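Long-range contact in ribosome-inactivating protein (PDB 2G5X), which is lychnin, a plant protein of the ribosome-inactivating protein family, from Lychnis chalcedonica: residues Val36-Val48 with Thr60-Gly72. Sequence-based numbering, arbitrary orientation.
Sequences VTKKANNDKFVLV and TLAFRASDAYLVG
The carbonyl O of Asn-42 takes two donors. Arg-64 NE donates to Asn-42 O at 2.9 Å, with the oxygen close to the guanidinium plane, and a water donates to the same oxygen while accepting from Arg-64 NH2. With CG anti to its backbone N (chi1 172°), the arginine carries CG and CD past Asn-42, and a bend at chi3 (-71°) then turns NE onto Asn-42 O; NH2 also forms a salt bridge with Glu-91. The ring of Phe-45 lies beside this chain, CD2 3.6 Å from Arg-64 CA, and crosses Val-71 at about a right angle, CE2 against CG2.

From here strands 45-48 and 60-64 run antiparallel, as the two arms of a hairpin within the mixed sheet of the ribosome-inactivating fold. Val-46 and Phe-63 exchange both backbone N-H...O bonds, as do Val-48 and Leu-61. On the face that carries these four residues, Val-48 CG2 sits 3.9 Å from Phe-63 CE1, while Leu-70 CD1 lies over one face of that ring, offset toward its rim. Helices 10-25 and 154-173 pack against this side. Leu-47 CD2 meets Ala-62 CB on the other face.

Beyond the strand, Ala-65 N points almost straight at Lys-44 O (2.9 Å, 176° at the hydrogen). Further back, Thr-37 OG1 donates to Ser-66 O at 2.9 Å from above the carbonyl plane, and itself accepts from Tyr-233 N. A second water accepts from Lys-38 N and Asn-41 ND2 and donates to Ala-65 O, 2.7 Å from the water oxygen. The hairpin is thus zipped by paired backbone bonds, whereas the irregular 37-44 run is tied to residues 64-66 through individual carbonyls, with one water at Asn-42 O and another at Ala-65 O.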
ATOM      1  N   VAL A  36     -15.536  -0.259  -5.452  1.00  8.62           N
ATOM      2  CA  VAL A  36     -15.761  -1.019  -4.226  1.00  8.09           C
ATOM      3  C   VAL A  36     -15.051  -2.370  -4.264  1.00  8.20           C
ATOM      4  O   VAL A  36     -15.058  -3.049  -5.289  1.00  8.52           O
ATOM      5  CB  VAL A  36     -17.272  -1.270  -4.027  1.00  8.13           C
ATOM      6  CG1 VAL A  36     -17.533  -1.867  -2.651  1.00 10.11           C
ATOM      7  CG2 VAL A  36     -18.046   0.032  -4.225  1.00  8.54           C
ATOM      8  N   THR A  37     -14.438  -2.765  -3.151  1.00  8.80           N
ATOM      9  CA  THR A  37     -13.751  -4.051  -3.114  1.00  7.75           C
ATOM     10  C   THR A  37     -14.775  -5.179  -3.024  1.00  8.53           C
ATOM     11  O   THR A  37     -15.945  -4.951  -2.694  1.00  8.21           O
ATOM     12  CB  THR A  37     -12.792  -4.166  -1.908  1.00  6.19           C
ATOM     13  OG1 THR A  37     -13.546  -4.167  -0.689  1.00  6.96           O
ATOM     14  CG2 THR A  37     -11.804  -3.004  -1.901  1.00  7.43           C
ATOM     15  N   LYS A  38     -14.329  -6.392  -3.328  1.00  9.53           N
ATOM     16  CA  LYS A  38     -15.191  -7.566  -3.288  1.00 10.06           C
ATOM     17  C   LYS A  38     -14.780  -8.463  -2.122  1.00 10.15           C
ATOM     18  O   LYS A  38     -13.615  -8.850  -2.003  1.00  9.94           O
ATOM     19  CB  LYS A  38     -15.077  -8.346  -4.603  1.00 12.31           C
ATOM     20  CG  LYS A  38     -14.787  -7.485  -5.826  1.00 14.68           C
ATOM     21  CD  LYS A  38     -15.779  -6.338  -5.995  1.00 17.95           C
ATOM     22  CE  LYS A  38     -15.370  -5.441  -7.160  1.00 18.24           C
ATOM     23  NZ  LYS A  38     -16.250  -4.245  -7.323  1.00 17.74           N
ATOM     24  N   LYS A  39     -15.739  -8.801  -1.267  1.00  9.50           N
ATOM     25  CA  LYS A  39     -15.460  -9.639  -0.106  1.00  9.62           C
ATOM     26  C   LYS A  39     -14.841 -10.987  -0.474  1.00 11.03           C
ATOM     27  O   LYS A  39     -13.975 -11.497   0.244  1.00 11.01           O
ATOM     28  CB  LYS A  39     -16.746  -9.859   0.695  1.00  9.87           C
ATOM     29  CG  LYS A  39     -16.534 -10.476   2.068  1.00 12.52           C
ATOM     30  CD  LYS A  39     -17.821 -10.432   2.885  1.00 14.88           C
ATOM     31  CE  LYS A  39     -17.613 -10.980   4.284  1.00 18.10           C
ATOM     32  NZ  LYS A  39     -18.848 -10.850   5.111  1.00 19.68           N
ATOM     33  N   ALA A  40     -15.277 -11.556  -1.594  1.00 10.01           N
ATOM     34  CA  ALA A  40     -14.770 -12.854  -2.036  1.00 10.64           C
ATOM     35  C   ALA A  40     -13.382 -12.806  -2.676  1.00 12.14           C
ATOM     36  O   ALA A  40     -12.863 -13.838  -3.096  1.00 12.29           O
ATOM     37  CB  ALA A  40     -15.767 -13.500  -3.006  1.00 12.03           C
ATOM     38  N   ASN A  41     -12.781 -11.623  -2.765  1.00 10.70           N
ATOM     39  CA  ASN A  41     -11.447 -11.506  -3.358  1.00 11.54           C
ATOM     40  C   ASN A  41     -10.334 -11.629  -2.316  1.00 11.56           C
ATOM     41  O   ASN A  41      -9.270 -11.024  -2.461  1.00 12.58           O
ATOM     42  CB  ASN A  41     -11.291 -10.172  -4.094  1.00 12.49           C
ATOM     43  CG  ASN A  41     -11.879 -10.197  -5.495  1.00 13.49           C
ATOM     44  OD1 ASN A  41     -12.275 -11.249  -6.001  1.00 15.50           O
ATOM     45  ND2 ASN A  41     -11.925  -9.033  -6.135  1.00 14.42           N
ATOM     46  N   ASN A  42     -10.574 -12.412  -1.270  1.00 11.88           N
ATOM     47  CA  ASN A  42      -9.573 -12.592  -0.225  1.00 11.96           C
ATOM     48  C   ASN A  42      -8.423 -13.482  -0.695  1.00 12.05           C
ATOM     49  O   ASN A  42      -7.371 -13.533  -0.057  1.00 12.26           O
ATOM     50  CB  ASN A  42     -10.217 -13.190   1.028  1.00 14.20           C
ATOM     51  CG  ASN A  42     -10.914 -14.501   0.749  1.00 16.47           C
ATOM     52  OD1 ASN A  42     -11.864 -14.558  -0.033  1.00 17.73           O
ATOM     53  ND2 ASN A  42     -10.448 -15.567   1.388  1.00 17.86           N
ATOM     54  N   ASP A  43      -8.625 -14.173  -1.815  1.00 11.05           N
ATOM     55  CA  ASP A  43      -7.608 -15.060  -2.373  1.00 12.10           C
ATOM     56  C   ASP A  43      -7.097 -14.528  -3.711  1.00 12.17           C
ATOM     57  O   ASP A  43      -6.478 -15.260  -4.493  1.00 10.93           O
ATOM     58  CB  ASP A  43      -8.190 -16.462  -2.560  1.00 15.19           C
ATOM     59  CG  ASP A  43      -9.298 -16.495  -3.592  1.00 19.75           C
ATOM     60  OD1 ASP A  43     -10.079 -15.518  -3.663  1.00 17.96           O
ATOM     61  OD2 ASP A  43      -9.394 -17.500  -4.330  1.00 24.87           O
ATOM     62  N   LYS A  44      -7.381 -13.255  -3.972  1.00 10.56           N
ATOM     63  CA  LYS A  44      -6.953 -12.579  -5.191  1.00 11.72           C
ATOM     64  C   LYS A  44      -6.066 -11.420  -4.765  1.00  9.34           C
ATOM     65  O   LYS A  44      -6.214 -10.902  -3.658  1.00  8.42           O
ATOM     66  CB  LYS A  44      -8.161 -12.050  -5.971  1.00 14.87           C
ATOM     67  CG  LYS A  44      -8.698 -13.009  -7.022  1.00 20.48           C
ATOM     68  CD  LYS A  44      -8.934 -14.394  -6.450  1.00 23.82           C
ATOM     69  CE  LYS A  44      -9.326 -15.380  -7.539  1.00 23.61           C
ATOM     70  NZ  LYS A  44      -9.413 -16.770  -7.011  1.00 28.40           N
ATOM     71  N   PHE A  45      -5.143 -11.018  -5.632  1.00  9.61           N
ATOM     72  CA  PHE A  45      -4.235  -9.932  -5.292  1.00 10.43           C
ATOM     73  C   PHE A  45      -4.033  -8.918  -6.405  1.00 11.54           C
ATOM     74  O   PHE A  45      -4.192  -9.226  -7.587  1.00 14.35           O
ATOM     75  CB  PHE A  45      -2.874 -10.504  -4.879  1.00 10.66           C
ATOM     76  CG  PHE A  45      -2.965 -11.529  -3.791  1.00 10.41           C
ATOM     77  CD1 PHE A  45      -3.367 -12.832  -4.076  1.00  9.10           C
ATOM     78  CD2 PHE A  45      -2.725 -11.174  -2.468  1.00  9.96           C
ATOM     79  CE1 PHE A  45      -3.536 -13.764  -3.058  1.00  8.74           C
ATOM     80  CE2 PHE A  45      -2.890 -12.096  -1.441  1.00 11.22           C
ATOM     81  CZ  PHE A  45      -3.298 -13.395  -1.736  1.00 10.53           C
ATOM     82  N   VAL A  46      -3.690  -7.698  -6.005  1.00  9.89           N
ATOM     83  CA  VAL A  46      -3.423  -6.621  -6.941  1.00  9.24           C
ATOM     84  C   VAL A  46      -1.936  -6.302  -6.816  1.00  9.70           C
ATOM     85  O   VAL A  46      -1.444  -6.026  -5.717  1.00 10.51           O
ATOM     86  CB  VAL A  46      -4.246  -5.362  -6.602  1.00 10.10           C
ATOM     87  CG1 VAL A  46      -3.873  -4.230  -7.548  1.00 11.28           C
ATOM     88  CG2 VAL A  46      -5.733  -5.671  -6.707  1.00 11.34           C
ATOM     89  N   LEU A  47      -1.219  -6.365  -7.932  1.00  8.49           N
ATOM     90  CA  LEU A  47       0.209  -6.085  -7.928  1.00  8.87           C
ATOM     91  C   LEU A  47       0.463  -4.623  -8.257  1.00  9.27           C
ATOM     92  O   LEU A  47      -0.244  -4.025  -9.068  1.00  8.85           O
ATOM     93  CB  LEU A  47       0.940  -6.977  -8.936  1.00  7.78           C
ATOM     94  CG  LEU A  47       0.830  -8.492  -8.725  1.00  9.34           C
ATOM     95  CD1 LEU A  47       1.698  -9.203  -9.753  1.00 11.15           C
ATOM     96  CD2 LEU A  47       1.278  -8.860  -7.315  1.00 11.31           C
ATOM     97  N   VAL A  48       1.479  -4.059  -7.609  1.00  7.16           N
ATOM     98  CA  VAL A  48       1.861  -2.665  -7.788  1.00 10.00           C
ATOM     99  C   VAL A  48       3.372  -2.553  -7.966  1.00  8.82           C
ATOM    100  O   VAL A  48       4.135  -3.073  -7.159  1.00  8.95           O
ATOM    101  CB  VAL A  48       1.444  -1.831  -6.551  1.00 11.65           C
ATOM    102  CG1 VAL A  48       2.126  -0.471  -6.568  1.00 14.09           C
ATOM    103  CG2 VAL A  48      -0.068  -1.671  -6.530  1.00 13.78           C
ATOM    104  N   THR A  60       7.980  -5.013  -6.651  1.00  7.51           N
ATOM    105  CA  THR A  60       6.555  -5.220  -6.903  1.00  7.32           C
ATOM    106  C   THR A  60       5.820  -5.592  -5.616  1.00  7.05           C
ATOM    107  O   THR A  60       6.124  -6.605  -4.993  1.00  7.85           O
ATOM    108  CB  THR A  60       6.337  -6.339  -7.956  1.00  6.80           C
ATOM    109  OG1 THR A  60       7.040  -6.002  -9.160  1.00  8.71           O
ATOM    110  CG2 THR A  60       4.850  -6.502  -8.272  1.00  8.64           C
ATOM    111  N   LEU A  61       4.857  -4.760  -5.225  1.00  6.62           N
ATOM    112  CA  LEU A  61       4.069  -4.992  -4.017  1.00  6.26           C
ATOM    113  C   LEU A  61       2.835  -5.828  -4.335  1.00  6.62           C
ATOM    114  O   LEU A  61       2.263  -5.707  -5.417  1.00  7.64           O
ATOM    115  CB  LEU A  61       3.601  -3.660  -3.423  1.00  6.05           C
ATOM    116  CG  LEU A  61       4.637  -2.584  -3.097  1.00  5.77           C
ATOM    117  CD1 LEU A  61       3.924  -1.316  -2.629  1.00  9.38           C
ATOM    118  CD2 LEU A  61       5.577  -3.093  -2.024  1.00  8.62           C
ATOM    119  N   ALA A  62       2.412  -6.657  -3.382  1.00  5.92           N
ATOM    120  CA  ALA A  62       1.225  -7.489  -3.569  1.00  5.31           C
ATOM    121  C   ALA A  62       0.189  -7.182  -2.490  1.00  6.59           C
ATOM    122  O   ALA A  62       0.464  -7.332  -1.300  1.00  6.83           O
ATOM    123  CB  ALA A  62       1.600  -8.968  -3.528  1.00  6.81           C
ATOM    124  N   PHE A  63      -0.999  -6.746  -2.909  1.00  6.10           N
ATOM    125  CA  PHE A  63      -2.078  -6.423  -1.972  1.00  7.67           C
ATOM    126  C   PHE A  63      -3.261  -7.373  -2.109  1.00  7.01           C
ATOM    127  O   PHE A  63      -3.699  -7.663  -3.225  1.00  9.33           O
ATOM    128  CB  PHE A  63      -2.621  -5.006  -2.211  1.00  7.86           C
ATOM    129  CG  PHE A  63      -1.635  -3.906  -1.943  1.00  7.79           C
ATOM    130  CD1 PHE A  63      -0.811  -3.431  -2.958  1.00  8.33           C
ATOM    131  CD2 PHE A  63      -1.553  -3.323  -0.682  1.00  6.13           C
ATOM    132  CE1 PHE A  63       0.082  -2.384  -2.722  1.00  8.86           C
ATOM    133  CE2 PHE A  63      -0.665  -2.280  -0.433  1.00  6.35           C
ATOM    134  CZ  PHE A  63       0.154  -1.808  -1.456  1.00  7.26           C
ATOM    135  N   ARG A  64      -3.781  -7.848  -0.978  1.00  6.76           N
ATOM    136  CA  ARG A  64      -4.959  -8.715  -0.996  1.00  7.06           C
ATOM    137  C   ARG A  64      -6.072  -7.816  -1.543  1.00  7.11           C
ATOM    138  O   ARG A  64      -6.287  -6.713  -1.044  1.00  8.42           O
ATOM    139  CB  ARG A  64      -5.288  -9.203   0.422  1.00  7.23           C
ATOM    140  CG  ARG A  64      -6.610  -9.966   0.545  1.00  6.91           C
ATOM    141  CD  ARG A  64      -6.682 -10.778   1.847  1.00  8.98           C
ATOM    142  NE  ARG A  64      -5.776 -11.926   1.808  1.00  9.18           N
ATOM    143  CZ  ARG A  64      -4.693 -12.066   2.569  1.00  9.96           C
ATOM    144  NH1 ARG A  64      -4.366 -11.133   3.455  1.00 11.73           N
ATOM    145  NH2 ARG A  64      -3.923 -13.136   2.429  1.00 10.06           N
ATOM    146  N   ALA A  65      -6.768  -8.288  -2.574  1.00  6.75           N
ATOM    147  CA  ALA A  65      -7.812  -7.511  -3.245  1.00  7.61           C
ATOM    148  C   ALA A  65      -9.090  -7.183  -2.474  1.00  7.95           C
ATOM    149  O   ALA A  65      -9.751  -6.182  -2.760  1.00  9.35           O
ATOM    150  CB  ALA A  65      -8.171  -8.191  -4.563  1.00  8.34           C
ATOM    151  N   SER A  66      -9.441  -8.010  -1.499  1.00  7.52           N
ATOM    152  CA  SER A  66     -10.659  -7.780  -0.731  1.00  8.30           C
ATOM    153  C   SER A  66     -10.579  -6.617   0.249  1.00  7.20           C
ATOM    154  O   SER A  66     -11.597  -5.987   0.551  1.00  7.44           O
ATOM    155  CB  SER A  66     -11.036  -9.046   0.041  1.00  7.65           C
ATOM    156  OG  SER A  66     -10.021  -9.396   0.964  1.00  7.38           O
ATOM    157  N   ASP A  67      -9.376  -6.332   0.742  1.00  8.45           N
ATOM    158  CA  ASP A  67      -9.195  -5.274   1.731  1.00  8.91           C
ATOM    159  C   ASP A  67      -7.977  -4.371   1.541  1.00  8.42           C
ATOM    160  O   ASP A  67      -7.673  -3.555   2.413  1.00  9.92           O
ATOM    161  CB  ASP A  67      -9.136  -5.896   3.128  1.00  9.15           C
ATOM    162  CG  ASP A  67      -8.057  -6.964   3.250  1.00 11.97           C
ATOM    163  OD1 ASP A  67      -7.257  -7.120   2.303  1.00 11.27           O
ATOM    164  OD2 ASP A  67      -8.003  -7.645   4.295  1.00 11.45           O
ATOM    165  N   ALA A  68      -7.288  -4.516   0.412  1.00  8.17           N
ATOM    166  CA  ALA A  68      -6.104  -3.707   0.106  1.00  8.09           C
ATOM    167  C   ALA A  68      -5.005  -3.855   1.168  1.00  8.59           C
ATOM    168  O   ALA A  68      -4.327  -2.893   1.522  1.00  8.86           O
ATOM    169  CB  ALA A  68      -6.505  -2.233  -0.046  1.00  9.21           C
ATOM    170  N   TYR A  69      -4.822  -5.081   1.645  1.00  7.80           N
ATOM    171  CA  TYR A  69      -3.830  -5.398   2.673  1.00  8.94           C
ATOM    172  C   TYR A  69      -2.519  -5.916   2.054  1.00  8.65           C
ATOM    173  O   TYR A  69      -2.535  -6.846   1.254  1.00  9.08           O
ATOM    174  CB  TYR A  69      -4.442  -6.444   3.606  1.00 10.78           C
ATOM    175  CG  TYR A  69      -3.705  -6.681   4.894  1.00 13.85           C
ATOM    176  CD1 TYR A  69      -2.783  -7.720   5.009  1.00 15.64           C
ATOM    177  CD2 TYR A  69      -3.944  -5.883   6.010  1.00 14.80           C
ATOM    178  CE1 TYR A  69      -2.120  -7.961   6.206  1.00 17.11           C
ATOM    179  CE2 TYR A  69      -3.286  -6.115   7.214  1.00 17.14           C
ATOM    180  CZ  TYR A  69      -2.379  -7.154   7.305  1.00 16.47           C
ATOM    181  OH  TYR A  69      -1.734  -7.393   8.495  1.00 17.49           O
ATOM    182  N   LEU A  70      -1.388  -5.315   2.428  1.00  7.74           N
ATOM    183  CA  LEU A  70      -0.079  -5.719   1.892  1.00  6.51           C
ATOM    184  C   LEU A  70       0.407  -7.055   2.468  1.00  6.62           C
ATOM    185  O   LEU A  70       0.549  -7.199   3.683  1.00  5.54           O
ATOM    186  CB  LEU A  70       0.969  -4.633   2.177  1.00  7.92           C
ATOM    187  CG  LEU A  70       2.381  -4.886   1.627  1.00  7.44           C
ATOM    188  CD1 LEU A  70       2.365  -4.814   0.106  1.00  9.14           C
ATOM    189  CD2 LEU A  70       3.352  -3.858   2.197  1.00  8.25           C
ATOM    190  N   VAL A  71       0.680  -8.023   1.593  1.00  5.64           N
ATOM    191  CA  VAL A  71       1.131  -9.341   2.039  1.00  6.38           C
ATOM    192  C   VAL A  71       2.598  -9.666   1.750  1.00  7.27           C
ATOM    193  O   VAL A  71       3.120 -10.662   2.253  1.00  5.57           O
ATOM    194  CB  VAL A  71       0.257 -10.472   1.431  1.00  7.45           C
ATOM    195  CG1 VAL A  71      -1.212 -10.261   1.810  1.00  7.50           C
ATOM    196  CG2 VAL A  71       0.422 -10.509  -0.086  1.00  8.31           C
ATOM    197  N   GLY A  72       3.262  -8.833   0.954  1.00  6.11           N
ATOM    198  CA  GLY A  72       4.660  -9.077   0.634  1.00  7.56           C
ATOM    199  C   GLY A  72       5.120  -8.317  -0.597  1.00  5.94           C
ATOM    200  O   GLY A  72       4.390  -7.467  -1.110  1.00  6.66           O
TER
HETATM  201  O   HOH W   1     -11.677  -6.478  -4.618  1.00 10.58           O
HETATM  202  O   HOH W   2      -5.321 -15.231   0.726  1.00 10.99           O